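Local coordinates for cobalamin biosynthesis protein CobN (Mycobacterium tuberculosis, PDB 7C6O) that forms the large, catalytic subunit of cobaltochelatase, the enzyme that probably inserts cobalt into a corrin-ring precursor during cobalamin biosynthesis, at residues M891-A894 against G895-I898; L1008-I1011 against D1012-S1015; E1042-D1045 against D1046-Q1050; D1070-D1073 against Y1074-H1078; R1107-L1111 against S1112-T1116. All coordinates share one frame; numbering follows the deposited sequence. Where two conformers were deposited one is given.

Contact 1: M891-A894 against G895-I898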
# COMPACT_ATOMS: atom_id res chain seq x y z
N MET A 891 -2.81 -6.51 -1.49
CA MET A 891 -2.02 -6.77 -0.29
C MET A 891 -2.84 -7.46 0.80
O MET A 891 -2.28 -8.22 1.59
CB MET A 891 -1.43 -5.47 0.24
CG MET A 891 -0.43 -4.82 -0.71
SD MET A 891 0.12 -3.22 -0.11
CE MET A 891 1.51 -2.91 -1.21
N ARG A 892 -4.15 -7.21 0.85
CA ARG A 892 -5.00 -7.87 1.83
C ARG A 892 -5.23 -9.34 1.48
O ARG A 892 -5.39 -10.17 2.38
CB ARG A 892 -6.36 -7.17 1.94
CG ARG A 892 -6.37 -5.77 2.53
CD ARG A 892 -7.82 -5.28 2.63
NE ARG A 892 -7.93 -3.91 3.12
CZ ARG A 892 -8.60 -2.95 2.50
NH1 ARG A 892 -9.25 -3.20 1.37
NH2 ARG A 892 -8.65 -1.73 3.03
N THR A 893 -5.29 -9.67 0.19
CA THR A 893 -5.72 -10.98 -0.27
C THR A 893 -4.65 -11.78 -0.98
O THR A 893 -4.89 -12.95 -1.31
CB THR A 893 -6.91 -10.84 -1.23
OG1 THR A 893 -6.47 -10.23 -2.44
CG2 THR A 893 -8.01 -9.98 -0.61
N ALA A 894 -3.48 -11.19 -1.23
CA ALA A 894 -2.43 -11.76 -2.07
C ALA A 894 -2.88 -11.92 -3.53
O ALA A 894 -2.33 -12.75 -4.26
CB ALA A 894 -1.91 -13.09 -1.52
N GLY A 895 -3.88 -11.15 -3.95
CA GLY A 895 -4.15 -10.99 -5.37
C GLY A 895 -5.46 -11.55 -5.92
O GLY A 895 -5.49 -11.99 -7.08
N ASP A 896 -6.54 -11.50 -5.14
CA ASP A 896 -7.82 -12.03 -5.61
C ASP A 896 -8.27 -11.35 -6.90
O ASP A 896 -8.70 -12.02 -7.85
CB ASP A 896 -8.89 -11.87 -4.53
CG ASP A 896 -8.74 -12.86 -3.39
OD1 ASP A 896 -7.72 -13.57 -3.35
OD2 ASP A 896 -9.65 -12.92 -2.54
N ASP A 897 -8.21 -10.02 -6.94
CA ASP A 897 -8.62 -9.27 -8.13
C ASP A 897 -7.84 -9.72 -9.36
O ASP A 897 -8.41 -9.91 -10.44
CB ASP A 897 -8.41 -7.77 -7.93
CG ASP A 897 -9.36 -7.15 -6.93
OD1 ASP A 897 -10.35 -7.80 -6.53
OD2 ASP A 897 -9.10 -5.99 -6.55
N ILE A 898 -6.53 -9.85 -9.21
CA ILE A 898 -5.67 -10.23 -10.34
C ILE A 898 -6.06 -11.60 -10.86
O ILE A 898 -6.18 -11.81 -12.08
CB ILE A 898 -4.19 -10.19 -9.91
CG1 ILE A 898 -3.84 -8.83 -9.32
CG2 ILE A 898 -3.30 -10.54 -11.09
CD1 ILE A 898 -2.67 -8.87 -8.36
O HOH W 1 -7.27 -14.51 -0.85
O HOH W 2 -7.28 -8.50 -4.69
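The hydroxyl of T893 meets the backbone of G895 and D896 at a tight helix-to-helix junction, where helix 887-893 stops and helix 896-905 starts almost at once. A894, with positive phi, makes the break, and G895 takes the N-cap position of the second helix. G895 carries a phi of 114°, a setting suited to glycine, and its N donates to T893 OG1 at 3.1 Å. D896 follows with a straighter bond: its N reaches the same OG1 at 3.0 Å and an N-H...O angle of 176°. The hydroxyl can serve both because it lies between the backbone N and the carbonyl carbon of T893 (chi1 68°), turned toward the N-H groups of G895 and D896; it also bonds to S889 O, one turn back. The carboxylate of D896 crosses the T893 side chain, its CG 3.5 Å from T893 CB, and a salt bridge from OD2 to R830 holds its outer end. A water joins D896 OD1 to T893 O as well. D897 is reached only through solvent: a second water donates to T893 OG1 at 3.0 Å and accepts from D897 N at 2.9 Å.

Contact 2: L1008-I1011 against D1012-S1015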
# COMPACT_ATOMS: atom_id res chain seq x y z
N LEU A 1008 -14.61 12.22 -6.03
CA LEU A 1008 -14.80 12.78 -4.70
C LEU A 1008 -14.65 14.30 -4.73
O LEU A 1008 -15.46 15.03 -4.14
CB LEU A 1008 -13.82 12.17 -3.70
CG LEU A 1008 -13.89 12.72 -2.28
CD1 LEU A 1008 -15.27 12.52 -1.68
CD2 LEU A 1008 -12.83 12.08 -1.40
N GLN A 1009 -13.61 14.79 -5.42
CA GLN A 1009 -13.44 16.23 -5.57
C GLN A 1009 -14.64 16.85 -6.28
O GLN A 1009 -15.10 17.93 -5.90
CB GLN A 1009 -12.15 16.53 -6.34
CG GLN A 1009 -10.87 16.29 -5.54
CD GLN A 1009 -10.47 14.83 -5.47
OE1 GLN A 1009 -11.11 13.96 -6.07
NE2 GLN A 1009 -9.41 14.54 -4.72
N LEU A 1010 -15.15 16.18 -7.31
CA LEU A 1010 -16.29 16.72 -8.06
C LEU A 1010 -17.53 16.81 -7.18
O LEU A 1010 -18.20 17.85 -7.13
CB LEU A 1010 -16.56 15.86 -9.29
CG LEU A 1010 -17.64 16.40 -10.23
CD1 LEU A 1010 -17.20 17.72 -10.86
CD2 LEU A 1010 -17.98 15.37 -11.31
N ILE A 1011 -17.85 15.73 -6.47
CA ILE A 1011 -19.05 15.71 -5.63
C ILE A 1011 -18.95 16.75 -4.53
O ILE A 1011 -19.94 17.42 -4.19
CB ILE A 1011 -19.28 14.29 -5.07
CG1 ILE A 1011 -20.21 13.49 -5.99
CG2 ILE A 1011 -19.87 14.34 -3.67
CD1 ILE A 1011 -19.70 13.32 -7.41
N ASP A 1012 -17.76 16.93 -3.96
CA ASP A 1012 -17.60 17.92 -2.90
C ASP A 1012 -17.70 19.35 -3.44
O ASP A 1012 -18.21 20.23 -2.74
CB ASP A 1012 -16.26 17.71 -2.19
CG ASP A 1012 -16.30 16.55 -1.22
OD1 ASP A 1012 -17.41 16.02 -0.97
OD2 ASP A 1012 -15.23 16.15 -0.71
N SER A 1013 -17.24 19.59 -4.67
CA SER A 1013 -17.38 20.91 -5.27
C SER A 1013 -18.80 21.19 -5.72
O SER A 1013 -19.17 22.36 -5.85
CB SER A 1013 -16.44 21.05 -6.47
OG SER A 1013 -17.00 20.40 -7.60
N ARG A 1014 -19.59 20.15 -5.99
CA ARG A 1014 -20.96 20.23 -6.48
C ARG A 1014 -21.05 20.86 -7.87
O ARG A 1014 -22.16 21.13 -8.34
CB ARG A 1014 -21.87 20.98 -5.50
CG ARG A 1014 -21.79 20.47 -4.07
CD ARG A 1014 -22.91 21.03 -3.20
NE ARG A 1014 -22.77 22.46 -2.94
CZ ARG A 1014 -23.59 23.16 -2.16
NH1 ARG A 1014 -24.62 22.56 -1.58
NH2 ARG A 1014 -23.39 24.45 -1.97
N SER A 1015 -19.92 21.06 -8.55
CA SER A 1015 -19.91 21.74 -9.85
C SER A 1015 -20.07 20.74 -11.00
O SER A 1015 -19.20 20.58 -11.85
CB SER A 1015 -18.63 22.56 -10.00
OG SER A 1015 -18.57 23.59 -9.04
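L1010 and S1013 meet at the C-terminal end of helix 1007-1013, where R1014, with phi 64°, is the first residue to leave helical geometry and an ST turn on S1013 covers the exit. The tight part is centred on L1010 O, which takes two donors. R1014 N comes to it at 2.9 Å, closing the last helical turn. S1013 OG also donates to it at 2.9 Å, from well off the direction of the carbonyl, with a C=O...O angle of 121°. That second bond depends on the rotation of the serine: with chi1 at 79° the hydroxyl sits between its own N and carbonyl carbon and folds back on the preceding turn. The same OG accepts from S1015 N at 3.1 Å, nearly straight, which makes the ST turn and ties the outgoing loop to the helix end. L1010 CD1 packs at 3.6 Å against S1015 O, an oxygen also bonded to Y521, and the leucine side chain also touches helices 517-522 and 1019-1030.

The other side is looser and more exposed. There D1012 N bonds to L1008 O, but the two side chains, crossing obliquely, meet by van der Waals contact alone, with CD1 of L1008 3.8 Å from D1012 OD2. A long, weak ion pair links D1012 to R1196. The CB of R1014 points away from the preceding turn, and its guanidinium makes a long, weak ion pair with E1195. Of its side chain, CG makes the near approach, 3.6 Å from I1011 O, an oxygen that R1014 N approaches in a weak bond at 3.3 Å.

Contact 3: E1042-D1045 against D1046-Q1050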
# COMPACT_ATOMS: atom_id res chain seq x y z
N GLU A 1042 -2.06 9.00 -22.63
CA GLU A 1042 -3.49 9.29 -22.74
C GLU A 1042 -4.11 8.42 -23.83
O GLU A 1042 -3.58 8.34 -24.94
CB GLU A 1042 -3.70 10.77 -23.05
CG GLU A 1042 -5.15 11.17 -23.37
CD GLU A 1042 -5.48 11.10 -24.86
OE1 GLU A 1042 -6.40 10.35 -25.24
OE2 GLU A 1042 -4.80 11.80 -25.65
N ALA A 1043 -5.22 7.76 -23.50
CA ALA A 1043 -5.89 6.85 -24.42
C ALA A 1043 -7.40 6.97 -24.24
O ALA A 1043 -8.10 5.99 -23.98
CB ALA A 1043 -5.40 5.42 -24.21
N ILE A 1044 -7.92 8.19 -24.39
CA ILE A 1044 -9.33 8.45 -24.14
C ILE A 1044 -10.20 7.69 -25.14
O ILE A 1044 -11.21 7.08 -24.77
CB ILE A 1044 -9.62 9.96 -24.18
CG1 ILE A 1044 -8.95 10.66 -22.99
CG2 ILE A 1044 -11.12 10.23 -24.20
CD1 ILE A 1044 -9.15 12.16 -22.99
N ASP A 1045 -9.83 7.74 -26.42
CA ASP A 1045 -10.63 7.05 -27.43
C ASP A 1045 -10.62 5.55 -27.21
O ASP A 1045 -11.65 4.88 -27.39
CB ASP A 1045 -10.10 7.40 -28.83
CG ASP A 1045 -10.47 8.81 -29.25
OD1 ASP A 1045 -11.57 9.28 -28.87
OD2 ASP A 1045 -9.66 9.46 -29.95
N ASP A 1046 -9.48 4.99 -26.80
CA ASP A 1046 -9.43 3.56 -26.50
C ASP A 1046 -10.24 3.24 -25.25
O ASP A 1046 -10.91 2.20 -25.20
CB ASP A 1046 -7.98 3.11 -26.32
CG ASP A 1046 -7.21 3.10 -27.63
OD1 ASP A 1046 -7.84 2.83 -28.67
OD2 ASP A 1046 -6.00 3.35 -27.60
N MET A 1047 -10.20 4.11 -24.24
CA MET A 1047 -11.01 3.87 -23.05
C MET A 1047 -12.50 3.87 -23.39
O MET A 1047 -13.25 3.01 -22.91
CB MET A 1047 -10.71 4.91 -21.97
CG MET A 1047 -11.12 4.47 -20.57
SD MET A 1047 -11.47 5.83 -19.45
CE MET A 1047 -13.02 6.42 -20.12
N ASN A 1048 -12.94 4.82 -24.21
CA ASN A 1048 -14.35 4.90 -24.57
C ASN A 1048 -14.79 3.67 -25.35
O ASN A 1048 -15.88 3.14 -25.13
CB ASN A 1048 -14.62 6.17 -25.37
CG ASN A 1048 -14.44 7.44 -24.54
OD1 ASN A 1048 -14.57 7.41 -23.32
ND2 ASN A 1048 -14.13 8.54 -25.21
N ARG A 1049 -13.95 3.19 -26.28
CA ARG A 1049 -14.30 2.01 -27.05
C ARG A 1049 -14.51 0.80 -26.14
O ARG A 1049 -15.47 0.04 -26.32
CB ARG A 1049 -13.23 1.71 -28.10
CG ARG A 1049 -13.09 2.79 -29.16
CD ARG A 1049 -12.09 2.41 -30.24
NE ARG A 1049 -12.63 1.41 -31.15
CZ ARG A 1049 -13.40 1.69 -32.19
NH1 ARG A 1049 -13.71 2.95 -32.46
NH2 ARG A 1049 -13.85 0.72 -32.97
N GLN A 1050 -13.63 0.61 -25.16
CA GLN A 1050 -13.75 -0.55 -24.28
C GLN A 1050 -14.86 -0.37 -23.25
O GLN A 1050 -15.57 -1.33 -22.94
CB GLN A 1050 -12.41 -0.83 -23.59
CG GLN A 1050 -11.20 -0.86 -24.51
CD GLN A 1050 -11.42 -1.68 -25.77
OE1 GLN A 1050 -12.09 -2.71 -25.76
NE2 GLN A 1050 -10.84 -1.22 -26.88
O HOH W 3 -14.00 8.75 -28.26
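A1043, I1044 and D1045 hand their carbonyls to the N-H groups four residues on, in three bonds: M1047 N to A1043 O at 2.8 Å, N1048 N to I1044 O at 2.9 Å and R1049 N to D1045 O at 3.1 Å. N1048 runs alongside I1044, both pointing the same way, and its ND2 touches I1044 CG2 at 3.6 Å. The methyl is brought there because CG2 stands opposite the backbone N of I1044, with CG1 beside that N (chi1 -68°). The amide of N1048 lies close to I1044 O without bonding to it; a water accepts from ND2 and donates to D1045 OD1 in the conformer given, one of two, so this bridge is less certain. R1049, in the conformer given of two, rests its stem on the next carbonyl, CG 3.1 Å from D1045 O, before its guanidinium turns off to a salt bridge with D981. This is the first turn of helix 1044-1051, which begins just after the short edge strand 1041-1042 of the mixed eight-stranded sheet, with A1043 between. That N-cap residue has no polar side chain. In the conformer given, one of two and so less certain, E1042 OE1 accepts from I1044 N at 2.8 Å and 175° through its anti lone pair. On the buried flank A1043 CB comes within 4.0 Å of D1046 OD2, a carboxylate held by a salt bridge to R990.

Contact 4: D1070-D1073 against Y1074-H1078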
# COMPACT_ATOMS: atom_id res chain seq x y z
N ASP A 1070 -18.72 3.39 3.66
CA ASP A 1070 -17.76 3.86 4.64
C ASP A 1070 -16.55 4.55 4.03
O ASP A 1070 -15.82 5.23 4.75
CB ASP A 1070 -17.24 2.70 5.50
CG ASP A 1070 -18.09 2.46 6.72
OD1 ASP A 1070 -18.74 3.42 7.17
OD2 ASP A 1070 -18.09 1.32 7.23
N SER A 1071 -16.31 4.37 2.74
CA SER A 1071 -15.15 4.95 2.07
C SER A 1071 -15.57 5.53 0.74
O SER A 1071 -16.37 4.93 0.01
CB SER A 1071 -14.04 3.91 1.85
OG SER A 1071 -12.98 4.47 1.09
N ASP A 1072 -15.02 6.70 0.42
CA ASP A 1072 -15.33 7.36 -0.84
C ASP A 1072 -14.82 6.59 -2.05
O ASP A 1072 -15.30 6.81 -3.17
CB ASP A 1072 -14.72 8.76 -0.85
CG ASP A 1072 -13.24 8.75 -0.52
OD1 ASP A 1072 -12.90 8.58 0.67
OD2 ASP A 1072 -12.42 8.86 -1.45
N ASP A 1073 -13.85 5.69 -1.86
CA ASP A 1073 -13.20 5.06 -3.01
C ASP A 1073 -14.13 4.14 -3.78
O ASP A 1073 -13.98 3.99 -4.99
CB ASP A 1073 -11.96 4.31 -2.54
CG ASP A 1073 -10.84 5.24 -2.12
OD1 ASP A 1073 -10.56 6.20 -2.86
OD2 ASP A 1073 -10.25 5.01 -1.04
N TYR A 1074 -15.12 3.54 -3.10
CA TYR A 1074 -16.00 2.62 -3.80
C TYR A 1074 -16.87 3.35 -4.82
O TYR A 1074 -16.92 2.98 -5.99
CB TYR A 1074 -16.85 1.82 -2.80
CG TYR A 1074 -16.01 0.84 -2.02
CD1 TYR A 1074 -15.69 -0.41 -2.55
CD2 TYR A 1074 -15.51 1.17 -0.77
CE1 TYR A 1074 -14.91 -1.30 -1.84
CE2 TYR A 1074 -14.73 0.28 -0.05
CZ TYR A 1074 -14.43 -0.95 -0.59
OH TYR A 1074 -13.65 -1.84 0.11
N PHE A 1075 -17.55 4.42 -4.40
CA PHE A 1075 -18.39 5.12 -5.36
C PHE A 1075 -17.55 5.81 -6.43
O PHE A 1075 -18.00 5.93 -7.58
CB PHE A 1075 -19.35 6.10 -4.66
CG PHE A 1075 -18.79 7.49 -4.43
CD1 PHE A 1075 -18.82 8.45 -5.44
CD2 PHE A 1075 -18.31 7.86 -3.19
CE1 PHE A 1075 -18.32 9.73 -5.23
CE2 PHE A 1075 -17.81 9.14 -2.96
CZ PHE A 1075 -17.82 10.07 -3.99
N GLN A 1076 -16.33 6.23 -6.10
CA GLN A 1076 -15.48 6.88 -7.09
C GLN A 1076 -15.11 5.91 -8.21
O GLN A 1076 -15.27 6.24 -9.40
CB GLN A 1076 -14.21 7.41 -6.43
CG GLN A 1076 -14.40 8.67 -5.62
CD GLN A 1076 -13.09 9.40 -5.42
OE1 GLN A 1076 -12.63 10.12 -6.31
NE2 GLN A 1076 -12.47 9.21 -4.26
N TYR A 1077 -14.62 4.73 -7.86
CA TYR A 1077 -14.17 3.77 -8.86
C TYR A 1077 -15.33 2.96 -9.42
O TYR A 1077 -15.54 2.91 -10.64
CB TYR A 1077 -13.12 2.83 -8.25
CG TYR A 1077 -11.76 3.46 -8.11
CD1 TYR A 1077 -11.44 4.26 -7.02
CD2 TYR A 1077 -10.78 3.27 -9.08
CE1 TYR A 1077 -10.20 4.84 -6.89
CE2 TYR A 1077 -9.53 3.84 -8.96
CZ TYR A 1077 -9.25 4.63 -7.86
OH TYR A 1077 -8.01 5.20 -7.74
N HIS A 1078 -16.10 2.31 -8.55
CA HIS A 1078 -17.20 1.46 -8.99
C HIS A 1078 -18.32 2.29 -9.59
O HIS A 1078 -18.74 2.08 -10.73
CB HIS A 1078 -17.70 0.61 -7.82
CG HIS A 1078 -18.60 -0.51 -8.22
ND1 HIS A 1078 -19.57 -1.01 -7.38
CD2 HIS A 1078 -18.67 -1.25 -9.35
CE1 HIS A 1078 -20.21 -2.00 -7.98
NE2 HIS A 1078 -19.67 -2.17 -9.18
O HOH W 4 -18.36 4.79 -1.55
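D1072 meets Q1076 twice, by backbone and by side chain. Q1076 N donates to D1072 O at 3.2 Å, in the carbonyl plane, while Q1076 NE2 reaches D1072 OD2 at 2.8 Å in a bond made weak by its 121° angle. The two side chains lie side by side and point the same way, with carboxylate and amide planes 34° apart. The carboxylate is brought alongside the glutamine by a chi1 of 53°, with CG between the backbone N and the carbonyl carbon. F1075 leans on the same carbonyl: its CD2 is 3.2 Å from D1072 O, approached obliquely. One residue on, Y1077 N takes D1073 O at 3.0 Å, and the tyrosine ring turns an edge to that oxygen, with CD1 3.3 Å away.

All this belongs to the first turns of helix 1072-1089, the helix of a beta-alpha-beta unit between strands 1056-1061 and 1094-1099. S1071 is its N-cap; the capping bond from D1073 N to S1071 OG is weak at 3.3 Å, and the serine has two conformers, one of which is described here. A water modelled between S1071 O and F1075 N sits very close to the serine oxygen, so that bridge is doubtful. The ring of Y1074 presents an edge to S1071 O.

Further out, Q1076 OE1 accepts from L1008 N of helix 1007-1013, which would fix the rotation of the amide through its oxygen. W886 makes edge-to-face contacts with the rings of Y1074 and Y1077, and Y1074 OH bonds to H1066 NE2.

Contact 5: R1107-L1111 against S1112-T1116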
# COMPACT_ATOMS: atom_id res chain seq x y z
N ARG A 1107 -19.34 -14.93 -2.77
CA ARG A 1107 -20.68 -14.67 -3.26
C ARG A 1107 -20.68 -13.41 -4.10
O ARG A 1107 -19.84 -12.52 -3.92
CB ARG A 1107 -21.68 -14.52 -2.10
CG ARG A 1107 -21.88 -15.78 -1.27
CD ARG A 1107 -22.17 -15.43 0.19
NE ARG A 1107 -20.99 -14.84 0.83
CZ ARG A 1107 -21.03 -14.12 1.95
NH1 ARG A 1107 -22.19 -13.89 2.55
NH2 ARG A 1107 -19.91 -13.62 2.46
N THR A 1108 -21.63 -13.33 -5.02
CA THR A 1108 -21.82 -12.15 -5.86
C THR A 1108 -23.23 -11.62 -5.65
O THR A 1108 -24.20 -12.39 -5.60
CB THR A 1108 -21.60 -12.49 -7.35
OG1 THR A 1108 -20.26 -12.95 -7.53
CG2 THR A 1108 -21.82 -11.26 -8.22
N ARG A 1109 -23.35 -10.31 -5.51
CA ARG A 1109 -24.65 -9.67 -5.42
C ARG A 1109 -24.61 -8.37 -6.22
O ARG A 1109 -23.54 -7.88 -6.59
CB ARG A 1109 -25.06 -9.41 -3.96
CG ARG A 1109 -24.13 -8.50 -3.19
CD ARG A 1109 -24.52 -8.47 -1.71
NE ARG A 1109 -24.24 -9.75 -1.05
CZ ARG A 1109 -23.16 -10.00 -0.32
NH1 ARG A 1109 -22.24 -9.06 -0.14
NH2 ARG A 1109 -22.99 -11.19 0.23
N THR A 1110 -25.80 -7.84 -6.52
CA THR A 1110 -25.86 -6.58 -7.24
C THR A 1110 -25.49 -5.43 -6.31
O THR A 1110 -25.50 -5.55 -5.08
CB THR A 1110 -27.25 -6.35 -7.83
OG1 THR A 1110 -28.19 -6.12 -6.78
CG2 THR A 1110 -27.69 -7.56 -8.65
N LEU A 1111 -25.13 -4.30 -6.92
CA LEU A 1111 -24.83 -3.10 -6.14
C LEU A 1111 -26.05 -2.64 -5.35
O LEU A 1111 -25.92 -2.19 -4.21
CB LEU A 1111 -24.33 -1.99 -7.06
CG LEU A 1111 -24.00 -0.63 -6.43
CD1 LEU A 1111 -22.98 -0.79 -5.31
CD2 LEU A 1111 -23.49 0.33 -7.50
N SER A 1112 -27.24 -2.75 -5.94
CA SER A 1112 -28.45 -2.39 -5.21
C SER A 1112 -28.64 -3.28 -3.99
O SER A 1112 -29.01 -2.80 -2.91
CB SER A 1112 -29.67 -2.47 -6.12
OG SER A 1112 -30.86 -2.26 -5.38
N GLU A 1113 -28.39 -4.59 -4.14
CA GLU A 1113 -28.50 -5.51 -3.01
C GLU A 1113 -27.49 -5.19 -1.93
O GLU A 1113 -27.82 -5.19 -0.74
CB GLU A 1113 -28.32 -6.96 -3.50
CG GLU A 1113 -29.51 -7.51 -4.27
CD GLU A 1113 -29.22 -8.85 -4.93
OE1 GLU A 1113 -28.04 -9.22 -5.06
OE2 GLU A 1113 -30.19 -9.54 -5.33
N GLU A 1114 -26.25 -4.91 -2.31
CA GLU A 1114 -25.22 -4.60 -1.32
C GLU A 1114 -25.52 -3.28 -0.61
O GLU A 1114 -25.27 -3.14 0.59
CB GLU A 1114 -23.84 -4.57 -1.97
CG GLU A 1114 -22.70 -4.18 -1.03
CD GLU A 1114 -22.35 -5.25 -0.02
OE1 GLU A 1114 -22.97 -6.34 -0.03
OE2 GLU A 1114 -21.44 -5.02 0.80
N THR A 1115 -26.07 -2.30 -1.34
CA THR A 1115 -26.38 -1.01 -0.73
C THR A 1115 -27.46 -1.16 0.34
O THR A 1115 -27.32 -0.66 1.46
CB THR A 1115 -26.81 -0.01 -1.80
OG1 THR A 1115 -25.75 0.16 -2.75
CG2 THR A 1115 -27.13 1.34 -1.16
N THR A 1116 -28.55 -1.87 0.01
CA THR A 1116 -29.61 -2.07 1.00
C THR A 1116 -29.14 -2.93 2.16
O THR A 1116 -29.57 -2.73 3.29
CB THR A 1116 -30.85 -2.68 0.35
OG1 THR A 1116 -30.53 -3.95 -0.23
CG2 THR A 1116 -31.39 -1.76 -0.73
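L1111 O is gripped by a single residue from opposite faces of its carbonyl plane. T1115 N donates at 2.9 Å from one face, and T1115 OG1 donates at 2.8 Å from the other, standing 36° above the plane. The hydroxyl reaches back one turn because it lies beside the threonine's own backbone N and opposite its carbonyl carbon.

A salt bridge joins the strand to the helix close by. R1109 NH1 meets E1114 OE1 at 2.8 Å on the syn side of the carboxylate. The guanidinium and carboxylate planes are 16° from parallel but stepped, each partner atom lying out of the other group's plane. The arginine bends at chi3 to get there, and its CD lies 3.1 Å from the same oxygen. NH1 has a second acidic partner in D1099, which also binds R1107, so the two arginines gather round that carboxylate.

E1113 lies on a different flank of the helix and points back at the strand. Its OE1 accepts T1110 N at 3.0 Å, met from above the carboxylate plane, and also touches R1109 CB at 3.2 Å; its OE2 forms a salt bridge with R869. In return T1110 OG1, set between its backbone N and carbonyl carbon, accepts E1113 N at 3.1 Å.

Strand 1107-1110, at the edge of the mixed eight-stranded sheet, thus turns without a linker into helix 1111-1123, the two short segments standing at 91°. The reciprocal bonds of T1110 and E1113 are those of a capping box, with T1110 as the N-cap.

In the fold
The five contacts follow one another in series along the chain. Each is local, none closes a long loop, and none nests in or crosses another. Contact 1 joins helices 887-893 and 896-905 just after strand 880-885; contact 2 ends helix 1007-1013; contacts 3 and 4 start helices 1044-1051 and 1072-1089; contact 5 starts helix 1111-1123 at the far edge strand. Contact 4 is the meeting point: it touches contact 2 through L1008 and contact 5 through H1078 against L1111, while its nearest atoms lie about 5 Å from contact 1. Contacts 1 and 3 touch none of the others, contact 3 lying near the opposite edge of the eight-stranded sheet.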